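Local coordinates for protein insect group II chitinase (Ostrinia furnacalis, PDB 5Y2A) that probably hydrolyses the beta-1,4-linked N-acetylglucosamine chains of chitin as a catalytic domain of a family 18 insect chitinase, at residues V167-R172 and L192-Y197; T205-P210 and G304-Y309; P210-D215 and N223-V228. One frame throughout, in Å; residues are numbered along the deposited sequence.

Contact 1: V167-R172 and L192-Y197; sequences VSASKR and LMTYDY
V167 and M193 are joined by one backbone hydrogen bond at the tight end of this contact: M193 N donates to V167 O at 2.9 Å with an N-H...O angle of 164°. One step back, V167 pairs with L192, and their side chains share a face of the sheet. There V167 CG2 meets L192 CD2 at 3.6 Å, and W231 of helix 224-233 packs against both residues. M193 folds round the same carbonyl group. Its CB comes within 3.3 Å of V167 O, and a bend about the last torsion (chi3 -76°) carries the terminal methyl CE back to 3.4 Å from that oxygen.

Strands 162-167 and 189-192 are parallel neighbours in the TIM barrel, and the contact lies where both run out into loops. M193, Y195 and D196 spell the MxYD signature of family 18, and M193 touches E125, the last residue of the DxxDxDxE signature. Cutting M193 back to an alanine removes CG, SD and CE, which would probably leave a gap over the V167 carbonyl and take away the side chain that packs on E125.

Farther along, A169 CB touches both M193 O, at 3.3 Å, and Y197 OH, at 3.5 Å. That hydroxyl is held by T227, which also bonds to A169 O. Beyond A169 the packing ends. S168 OG accepts from S170 N at 2.9 Å in an ST turn, bending the chain away, and S170 OG caps helix 171-177 through V173 N. K171 and R172 then leave L192-Y197 altogether: K171 forms a salt bridge with D175, and R172 lies on the exposed side, its side chain against C134.

Contact 2: T205-P210 and G304-Y309; sequences TGHVAP and GRIGPY
P210 and I306 mark the closest backbone approach of two irregular segments, their CA atoms 4.6 Å apart. Both run as loop until Y309, where strand 309-312 begins, and the main chains are bridged by water rather than paired as in a sheet. One water donates to A209 O at 2.6 Å and accepts from G307 N at 2.7 Å, so a carbonyl of 205-210 and an amide of 304-309 share it. K328 also binds A209 O.

H207 carries most of the side-chain contact. With CG swung away from the backbone N (chi1 -159°), its imidazole lies against the main chain of G307 and P308, with I306 CB obliquely beside it. G307 N sits 3.3 Å above one face of the H207 ring, displaced toward its rim, while P308 O lies at the edge, 3.2 Å from H207 NE2. The opposite nitrogen looks back to its own segment: A209 N donates to H207 ND1 at 3.0 Å, nearly straight at 168° and close to the ring plane. NE2 is bonded to F319 O, which is consistent with a neutral ring carrying its proton on NE2. The two bonds hold the ring against rotation. G307 suits this place, because a CB there would run into H207 NE2 and into P308 CD. Beside the ring, P210 CB packs on I306 CG2 at 3.8 Å, whereas the R305 side chain leads away to salt bridges with D301 and D215.

Segment 205-210 belongs to the long loop that follows barrel strand 189-192. Residues 304-309 lie in the elaboration between strands 241-254 and 339-343, probably the chitinase insertion domain of family 18 subfamily A enzymes, so the H207 contact ties a barrel loop to that inserted module.

Contact 3: P210-D215 and N223-V228; sequences PMYVHD and NVNFTV. With NAG (2-acetamido-2-deoxy-beta-D-glucopyranose), chain C.
P210 O accepts the shortest hydrogen bond of this contact, from V224 N at 2.7 Å with an N-H...O angle of 161°. It begins the capping of a helix N-terminus: helix 224-233 starts at V224, and its first three amides are all met. The second, N225 N, donates to M211 O at 2.9 Å. The third, F226 N, is taken by the N-cap residue N223, whose OD1 receives it at 2.9 Å from above the amide plane. A chi1 of 57° folds the N223 amide over the helix start for this bond; ND2 turns instead to N220 O and lies alongside V213 CG2.

M211 crosses V224 obliquely, SD on V224 CB at 3.9 Å, and also touches K328 and Y331 of helix 322-334.

N225 and T227 form an N-glycosylation sequon, and N225 ND2 is covalently bonded to NAG C1 at 1.4 Å. N225 CB comes to 3.5 Å from Y212 CD1, with the N225 amide at the rim of the tyrosine ring and the two planes 72° apart. Y331 OH bonds to N225 OD1 and H327 to Y212 OH, so each group is steadied from helix 322-334. The Y212 ring also carries the sugar's acetamide: the methyl C8 lies 3.3 Å above one face of Y212, off-centre, while M211 CG sits 3.4 Å from the plane of the other.

Each contact uses a piece of the loop between strand 189-192 and helix 224-233. Contacts 1 and 2 meet where Y197 N probably bonds to V208 O at 3.0 Å. Contact 1 joins contact 3 through T227, whose OG1 lies 2.6 Å from Y197 OH and 3.2 Å from A169 O. Contacts 2 and 3 share P210; R305 links them further, its O 2.9 Å from M211 N and its NH1 in a 2.9 Å salt bridge to D215 OD1. The sugar of contact 3 is an N-linked glycan, about 7 Å (nearest atoms) from the R305 side chain and about 11 Å from that of Y197, away from the barrel end where contact 1 carries the MxYD motif.

Contact 1: V167-R172 and L192-Y197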
loop_
_atom_site.group_PDB
_atom_site.type_symbol
_atom_site.label_atom_id
_atom_site.label_comp_id
_atom_site.label_asym_id
_atom_site.label_seq_id
_atom_site.Cartn_x
_atom_site.Cartn_y
_atom_site.Cartn_z
ATOM N N VAL A 167 9.800 16.632 -10.697
ATOM C CA VAL A 167 10.160 15.894 -11.901
ATOM C C VAL A 167 11.063 14.712 -11.571
ATOM O O VAL A 167 11.731 14.670 -10.537
ATOM C CB VAL A 167 10.860 16.801 -12.929
ATOM C CG1 VAL A 167 9.948 17.952 -13.331
ATOM C CG2 VAL A 167 12.154 17.316 -12.337
ATOM N N SER A 168 11.107 13.768 -12.509
ATOM C CA SER A 168 11.821 12.515 -12.318
ATOM C C SER A 168 13.330 12.721 -12.265
ATOM O O SER A 168 13.885 13.614 -12.913
ATOM C CB SER A 168 11.486 11.545 -13.455
ATOM O OG SER A 168 12.226 10.343 -13.328
ATOM N N ALA A 169 13.995 11.855 -11.501
ATOM C CA ALA A 169 15.448 11.765 -11.478
ATOM C C ALA A 169 15.966 10.580 -12.286
ATOM O O ALA A 169 17.151 10.243 -12.186
ATOM C CB ALA A 169 15.951 11.664 -10.039
ATOM N N SER A 170 15.096 9.912 -13.035
ATOM C CA SER A 170 15.479 8.782 -13.877
ATOM C C SER A 170 15.835 9.303 -15.262
ATOM O O SER A 170 15.016 9.969 -15.900
ATOM C CB SER A 170 14.341 7.768 -13.971
ATOM O OG SER A 170 14.514 6.910 -15.093
ATOM N N LYS A 171 17.055 9.010 -15.722
ATOM C CA LYS A 171 17.444 9.432 -17.065
ATOM C C LYS A 171 16.426 8.954 -18.092
ATOM O O LYS A 171 15.949 9.732 -18.926
ATOM C CB LYS A 171 18.834 8.900 -17.418
ATOM C CG LYS A 171 19.291 9.314 -18.821
ATOM C CD LYS A 171 20.554 8.589 -19.244
ATOM C CE LYS A 171 21.015 9.027 -20.633
ATOM N NZ LYS A 171 19.926 8.997 -21.646
ATOM N N ARG A 172 16.078 7.666 -18.026
ATOM C CA ARG A 172 15.080 7.081 -18.919
ATOM C C ARG A 172 13.792 7.896 -18.949
ATOM O O ARG A 172 13.307 8.278 -20.021
ATOM C CB ARG A 172 14.787 5.645 -18.480
ATOM C CG ARG A 172 13.740 4.941 -19.312
ATOM C CD ARG A 172 13.518 3.505 -18.858
ATOM N NE ARG A 172 12.508 2.854 -19.689
ATOM C CZ ARG A 172 11.372 2.334 -19.238
ATOM N NH1 ARG A 172 11.081 2.377 -17.944
ATOM N NH2 ARG A 172 10.523 1.767 -20.088
ATOM N N LEU A 192 13.725 18.597 -8.521
ATOM C CA LEU A 192 14.197 17.274 -8.907
ATOM C C LEU A 192 13.885 16.286 -7.792
ATOM O O LEU A 192 14.312 16.479 -6.651
ATOM C CB LEU A 192 15.697 17.309 -9.179
ATOM C CG LEU A 192 16.187 18.370 -10.171
ATOM C CD1 LEU A 192 17.710 18.365 -10.193
ATOM C CD2 LEU A 192 15.620 18.111 -11.563
ATOM N N MET A 193 13.141 15.225 -8.108
ATOM C CA MET A 193 12.850 14.199 -7.103
ATOM C C MET A 193 14.036 13.237 -7.023
ATOM O O MET A 193 13.976 12.064 -7.400
ATOM C CB MET A 193 11.541 13.494 -7.413
ATOM C CG MET A 193 10.345 14.405 -7.200
ATOM S SD MET A 193 8.770 13.557 -7.458
ATOM C CE MET A 193 8.779 13.490 -9.233
ATOM N N THR A 194 15.136 13.771 -6.490
ATOM C CA THR A 194 16.414 13.063 -6.422
ATOM C C THR A 194 16.443 12.090 -5.239
ATOM O O THR A 194 17.240 12.201 -4.311
ATOM C CB THR A 194 17.548 14.079 -6.367
ATOM O OG1 THR A 194 17.138 15.221 -5.598
ATOM C CG2 THR A 194 17.888 14.547 -7.774
ATOM N N TYR A 195 15.536 11.114 -5.296
ATOM C CA TYR A 195 15.451 10.069 -4.285
ATOM C C TYR A 195 14.653 8.908 -4.858
ATOM O O TYR A 195 14.121 8.982 -5.968
ATOM C CB TYR A 195 14.829 10.586 -2.986
ATOM C CG TYR A 195 13.680 11.548 -3.172
ATOM C CD1 TYR A 195 12.439 11.105 -3.631
ATOM C CD2 TYR A 195 13.832 12.897 -2.882
ATOM C CE1 TYR A 195 11.381 11.987 -3.794
ATOM C CE2 TYR A 195 12.779 13.787 -3.048
ATOM C CZ TYR A 195 11.561 13.326 -3.500
ATOM O OH TYR A 195 10.517 14.205 -3.658
ATOM N N ASP A 196 14.557 7.836 -4.073
ATOM C CA ASP A 196 13.982 6.573 -4.526
ATOM C C ASP A 196 14.743 6.031 -5.735
ATOM O O ASP A 196 14.164 5.407 -6.623
ATOM C CB ASP A 196 12.485 6.713 -4.832
ATOM C CG ASP A 196 11.687 7.175 -3.628
ATOM O OD1 ASP A 196 12.146 6.953 -2.488
ATOM O OD2 ASP A 196 10.619 7.786 -3.821
ATOM N N TYR A 197 16.053 6.285 -5.783
ATOM C CA TYR A 197 16.880 5.641 -6.798
ATOM C C TYR A 197 16.905 4.134 -6.598
ATOM O O TYR A 197 17.054 3.379 -7.568
ATOM C CB TYR A 197 18.309 6.175 -6.749
ATOM C CG TYR A 197 18.510 7.586 -7.246
ATOM C CD1 TYR A 197 18.794 7.837 -8.585
ATOM C CD2 TYR A 197 18.454 8.664 -6.373
ATOM C CE1 TYR A 197 19.010 9.132 -9.046
ATOM C CE2 TYR A 197 18.666 9.959 -6.821
ATOM C CZ TYR A 197 18.945 10.190 -8.157
ATOM O OH TYR A 197 19.155 11.479 -8.599
#

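Contact 2: T205-P210 and G304-Y309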
loop_
_atom_site.group_PDB
_atom_site.type_symbol
_atom_site.label_atom_id
_atom_site.label_comp_id
_atom_site.label_asym_id
_atom_site.label_seq_id
_atom_site.Cartn_x
_atom_site.Cartn_y
_atom_site.Cartn_z
ATOM N N THR A 205 19.840 -4.593 -1.673
ATOM C CA THR A 205 19.982 -3.365 -0.899
ATOM C C THR A 205 20.663 -2.284 -1.728
ATOM O O THR A 205 21.571 -2.558 -2.516
ATOM C CB THR A 205 20.782 -3.614 0.376
ATOM O OG1 THR A 205 22.109 -4.024 0.032
ATOM C CG2 THR A 205 20.124 -4.702 1.230
ATOM N N GLY A 206 20.219 -1.046 -1.538
ATOM C CA GLY A 206 20.779 0.090 -2.248
ATOM C C GLY A 206 20.383 1.361 -1.535
ATOM O O GLY A 206 19.475 1.365 -0.697
ATOM N N HIS A 207 21.067 2.450 -1.868
ATOM C CA HIS A 207 20.809 3.697 -1.167
ATOM C C HIS A 207 19.668 4.462 -1.822
ATOM O O HIS A 207 19.576 4.547 -3.048
ATOM C CB HIS A 207 22.057 4.577 -1.084
ATOM C CG HIS A 207 21.983 5.587 0.017
ATOM N ND1 HIS A 207 21.263 6.757 -0.099
ATOM C CD2 HIS A 207 22.495 5.582 1.272
ATOM C CE1 HIS A 207 21.346 7.435 1.033
ATOM N NE2 HIS A 207 22.084 6.740 1.881
ATOM N N VAL A 208 18.798 5.027 -0.980
ATOM C CA VAL A 208 17.627 5.749 -1.466
ATOM C C VAL A 208 18.020 6.924 -2.356
ATOM O O VAL A 208 17.285 7.280 -3.284
ATOM C CB VAL A 208 16.766 6.210 -0.266
ATOM C CG1 VAL A 208 17.608 7.048 0.714
ATOM C CG2 VAL A 208 15.547 6.996 -0.741
ATOM N N ALA A 209 19.174 7.547 -2.109
ATOM C CA ALA A 209 19.549 8.777 -2.812
ATOM C C ALA A 209 21.063 8.903 -2.872
ATOM O O ALA A 209 21.662 9.765 -2.215
ATOM C CB ALA A 209 18.927 9.997 -2.131
ATOM N N PRO A 210 21.719 8.075 -3.688
ATOM C CA PRO A 210 23.174 8.195 -3.842
ATOM C C PRO A 210 23.543 9.564 -4.390
ATOM O O PRO A 210 22.851 10.115 -5.245
ATOM C CB PRO A 210 23.524 7.078 -4.836
ATOM C CG PRO A 210 22.313 6.171 -4.880
ATOM C CD PRO A 210 21.144 7.065 -4.596
ATOM N N GLY A 304 32.281 9.215 0.796
ATOM C CA GLY A 304 31.292 10.272 0.742
ATOM C C GLY A 304 30.398 10.247 -0.475
ATOM O O GLY A 304 29.822 11.278 -0.829
ATOM N N ARG A 305 30.257 9.094 -1.127
ATOM C CA ARG A 305 29.452 8.994 -2.339
ATOM C C ARG A 305 27.990 8.678 -2.054
ATOM O O ARG A 305 27.114 9.063 -2.837
ATOM C CB ARG A 305 30.037 7.922 -3.261
ATOM C CG ARG A 305 31.498 8.165 -3.633
ATOM C CD ARG A 305 32.200 6.855 -3.979
ATOM N NE ARG A 305 32.372 6.001 -2.804
ATOM C CZ ARG A 305 32.884 4.774 -2.842
ATOM N NH1 ARG A 305 33.277 4.250 -3.999
ATOM N NH2 ARG A 305 33.001 4.069 -1.727
ATOM N N ILE A 306 27.711 7.972 -0.959
ATOM C CA ILE A 306 26.350 7.691 -0.534
ATOM C C ILE A 306 26.245 8.019 0.947
ATOM O O ILE A 306 27.240 8.048 1.675
ATOM C CB ILE A 306 25.933 6.226 -0.782
ATOM C CG1 ILE A 306 26.799 5.283 0.052
ATOM C CG2 ILE A 306 26.009 5.873 -2.266
ATOM C CD1 ILE A 306 26.250 3.872 0.099
ATOM N N GLY A 307 25.014 8.286 1.389
ATOM C CA GLY A 307 24.755 8.441 2.792
ATOM C C GLY A 307 24.823 7.108 3.523
ATOM O O GLY A 307 25.136 6.061 2.939
ATOM N N PRO A 308 24.495 7.131 4.809
ATOM C CA PRO A 308 24.605 5.924 5.632
ATOM C C PRO A 308 23.479 4.932 5.367
ATOM O O PRO A 308 22.493 5.217 4.685
ATOM C CB PRO A 308 24.524 6.467 7.063
ATOM C CG PRO A 308 23.765 7.743 6.938
ATOM C CD PRO A 308 24.132 8.320 5.604
ATOM N N TYR A 309 23.663 3.734 5.917
ATOM C CA TYR A 309 22.568 2.790 6.100
ATOM C C TYR A 309 22.716 2.149 7.476
ATOM O O TYR A 309 23.796 2.149 8.077
ATOM C CB TYR A 309 22.491 1.743 4.966
ATOM C CG TYR A 309 23.720 0.879 4.758
ATOM C CD1 TYR A 309 24.723 1.265 3.878
ATOM C CD2 TYR A 309 23.858 -0.339 5.415
ATOM C CE1 TYR A 309 25.851 0.463 3.672
ATOM C CE2 TYR A 309 24.975 -1.145 5.214
ATOM C CZ TYR A 309 25.968 -0.735 4.344
ATOM O OH TYR A 309 27.084 -1.521 4.138
HETATM O O HOH W 1 23.199 9.735 -0.057
#

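Contact 3: P210-D215 and N223-V228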
loop_
_atom_site.group_PDB
_atom_site.type_symbol
_atom_site.label_atom_id
_atom_site.label_comp_id
_atom_site.label_asym_id
_atom_site.label_seq_id
_atom_site.Cartn_x
_atom_site.Cartn_y
_atom_site.Cartn_z
ATOM N N PRO A 210 21.719 8.075 -3.688
ATOM C CA PRO A 210 23.174 8.195 -3.842
ATOM C C PRO A 210 23.543 9.564 -4.390
ATOM O O PRO A 210 22.851 10.115 -5.245
ATOM C CB PRO A 210 23.524 7.078 -4.836
ATOM C CG PRO A 210 22.313 6.171 -4.880
ATOM C CD PRO A 210 21.144 7.065 -4.596
ATOM N N MET A 211 24.625 10.130 -3.855
ATOM C CA MET A 211 25.083 11.446 -4.287
ATOM C C MET A 211 25.997 11.360 -5.505
ATOM O O MET A 211 25.782 12.066 -6.496
ATOM C CB MET A 211 25.797 12.155 -3.134
ATOM C CG MET A 211 26.278 13.548 -3.485
ATOM S SD MET A 211 24.906 14.681 -3.757
ATOM C CE MET A 211 25.509 15.692 -5.099
ATOM N N TYR A 212 27.010 10.493 -5.445
ATOM C CA TYR A 212 27.975 10.304 -6.520
ATOM C C TYR A 212 28.033 8.826 -6.882
ATOM O O TYR A 212 27.520 7.971 -6.159
ATOM C CB TYR A 212 29.370 10.818 -6.119
ATOM C CG TYR A 212 29.359 12.263 -5.666
ATOM C CD1 TYR A 212 29.008 13.278 -6.547
ATOM C CD2 TYR A 212 29.683 12.609 -4.362
ATOM C CE1 TYR A 212 28.980 14.602 -6.144
ATOM C CE2 TYR A 212 29.666 13.930 -3.947
ATOM C CZ TYR A 212 29.313 14.923 -4.846
ATOM O OH TYR A 212 29.287 16.239 -4.443
ATOM N N VAL A 213 28.669 8.534 -8.024
ATOM C CA VAL A 213 28.838 7.152 -8.465
ATOM C C VAL A 213 29.588 6.353 -7.408
ATOM O O VAL A 213 30.546 6.835 -6.794
ATOM C CB VAL A 213 29.570 7.109 -9.818
ATOM C CG1 VAL A 213 29.965 5.680 -10.181
ATOM C CG2 VAL A 213 28.708 7.705 -10.913
ATOM N N HIS A 214 29.145 5.117 -7.192
ATOM C CA HIS A 214 29.759 4.192 -6.257
ATOM C C HIS A 214 30.293 3.015 -7.058
ATOM O O HIS A 214 29.765 2.695 -8.128
ATOM C CB HIS A 214 28.732 3.732 -5.200
ATOM C CG HIS A 214 29.321 2.993 -4.038
ATOM N ND1 HIS A 214 29.670 1.660 -4.099
ATOM C CD2 HIS A 214 29.603 3.398 -2.777
ATOM C CE1 HIS A 214 30.148 1.279 -2.928
ATOM N NE2 HIS A 214 30.116 2.313 -2.107
ATOM N N ASP A 215 31.364 2.392 -6.566
ATOM C CA ASP A 215 31.984 1.321 -7.345
ATOM C C ASP A 215 31.072 0.107 -7.458
ATOM O O ASP A 215 31.166 -0.646 -8.433
ATOM C CB ASP A 215 33.341 0.932 -6.748
ATOM C CG ASP A 215 33.246 0.514 -5.298
ATOM O OD1 ASP A 215 33.325 1.403 -4.425
ATOM O OD2 ASP A 215 33.092 -0.698 -5.029
ATOM N N ASN A 223 22.337 8.534 -9.525
ATOM C CA ASN A 223 22.870 9.325 -8.424
ATOM C C ASN A 223 22.532 10.789 -8.656
ATOM O O ASN A 223 22.307 11.221 -9.791
ATOM C CB ASN A 223 24.383 9.126 -8.261
ATOM C CG ASN A 223 25.156 9.455 -9.524
ATOM O OD1 ASN A 223 25.538 10.600 -9.742
ATOM N ND2 ASN A 223 25.408 8.442 -10.355
ATOM N N VAL A 224 22.499 11.548 -7.554
ATOM C CA VAL A 224 22.055 12.944 -7.613
ATOM C C VAL A 224 22.924 13.750 -8.566
ATOM O O VAL A 224 22.422 14.552 -9.369
ATOM C CB VAL A 224 22.059 13.561 -6.202
ATOM C CG1 VAL A 224 21.763 15.056 -6.268
ATOM C CG2 VAL A 224 21.051 12.848 -5.300
ATOM N N ASN A 225 24.240 13.566 -8.482
ATOM C CA ASN A 225 25.149 14.383 -9.278
ATOM C C ASN A 225 24.907 14.189 -10.771
ATOM O O ASN A 225 24.874 15.165 -11.530
ATOM C CB ASN A 225 26.594 14.062 -8.910
ATOM C CG ASN A 225 27.585 14.901 -9.680
ATOM O OD1 ASN A 225 27.446 16.120 -9.785
ATOM N ND2 ASN A 225 28.588 14.245 -10.239
ATOM N N PHE A 226 24.690 12.947 -11.215
ATOM C CA PHE A 226 24.363 12.754 -12.623
ATOM C C PHE A 226 23.046 13.433 -12.962
ATOM O O PHE A 226 22.948 14.152 -13.964
ATOM C CB PHE A 226 24.292 11.271 -12.991
ATOM C CG PHE A 226 23.971 11.045 -14.447
ATOM C CD1 PHE A 226 22.656 11.086 -14.906
ATOM C CD2 PHE A 226 24.989 10.837 -15.367
ATOM C CE1 PHE A 226 22.364 10.914 -16.246
ATOM C CE2 PHE A 226 24.704 10.655 -16.705
ATOM C CZ PHE A 226 23.390 10.698 -17.147
ATOM N N THR A 227 22.017 13.204 -12.141
ATOM C CA THR A 227 20.698 13.767 -12.415
ATOM C C THR A 227 20.768 15.273 -12.622
ATOM O O THR A 227 20.175 15.815 -13.565
ATOM C CB THR A 227 19.740 13.442 -11.266
ATOM O OG1 THR A 227 19.645 12.020 -11.098
ATOM C CG2 THR A 227 18.371 14.020 -11.550
ATOM N N VAL A 228 21.484 15.969 -11.736
ATOM C CA VAL A 228 21.563 17.423 -11.817
ATOM C C VAL A 228 22.281 17.840 -13.091
ATOM O O VAL A 228 21.807 18.705 -13.838
ATOM C CB VAL A 228 22.246 17.998 -10.563
ATOM C CG1 VAL A 228 22.550 19.482 -10.753
ATOM C CG2 VAL A 228 21.367 17.793 -9.330
HETATM C C1 NAG C . 29.579 14.930 -11.016
HETATM C C2 NAG C . 30.993 14.457 -10.708
HETATM C C3 NAG C . 31.998 15.138 -11.640
HETATM C C4 NAG C . 31.587 14.998 -13.103
HETATM C C5 NAG C . 30.126 15.401 -13.287
HETATM C C6 NAG C . 29.604 15.131 -14.682
HETATM C C7 NAG C . 31.804 13.746 -8.504
HETATM C C8 NAG C . 32.193 14.184 -7.124
HETATM N N2 NAG C . 31.356 14.706 -9.322
HETATM O O3 NAG C . 33.276 14.554 -11.409
HETATM O O4 NAG C . 32.323 15.910 -13.914
HETATM O O5 NAG C . 29.284 14.681 -12.376
HETATM O O6 NAG C . 29.492 13.738 -14.941
HETATM O O7 NAG C . 31.878 12.577 -8.859
#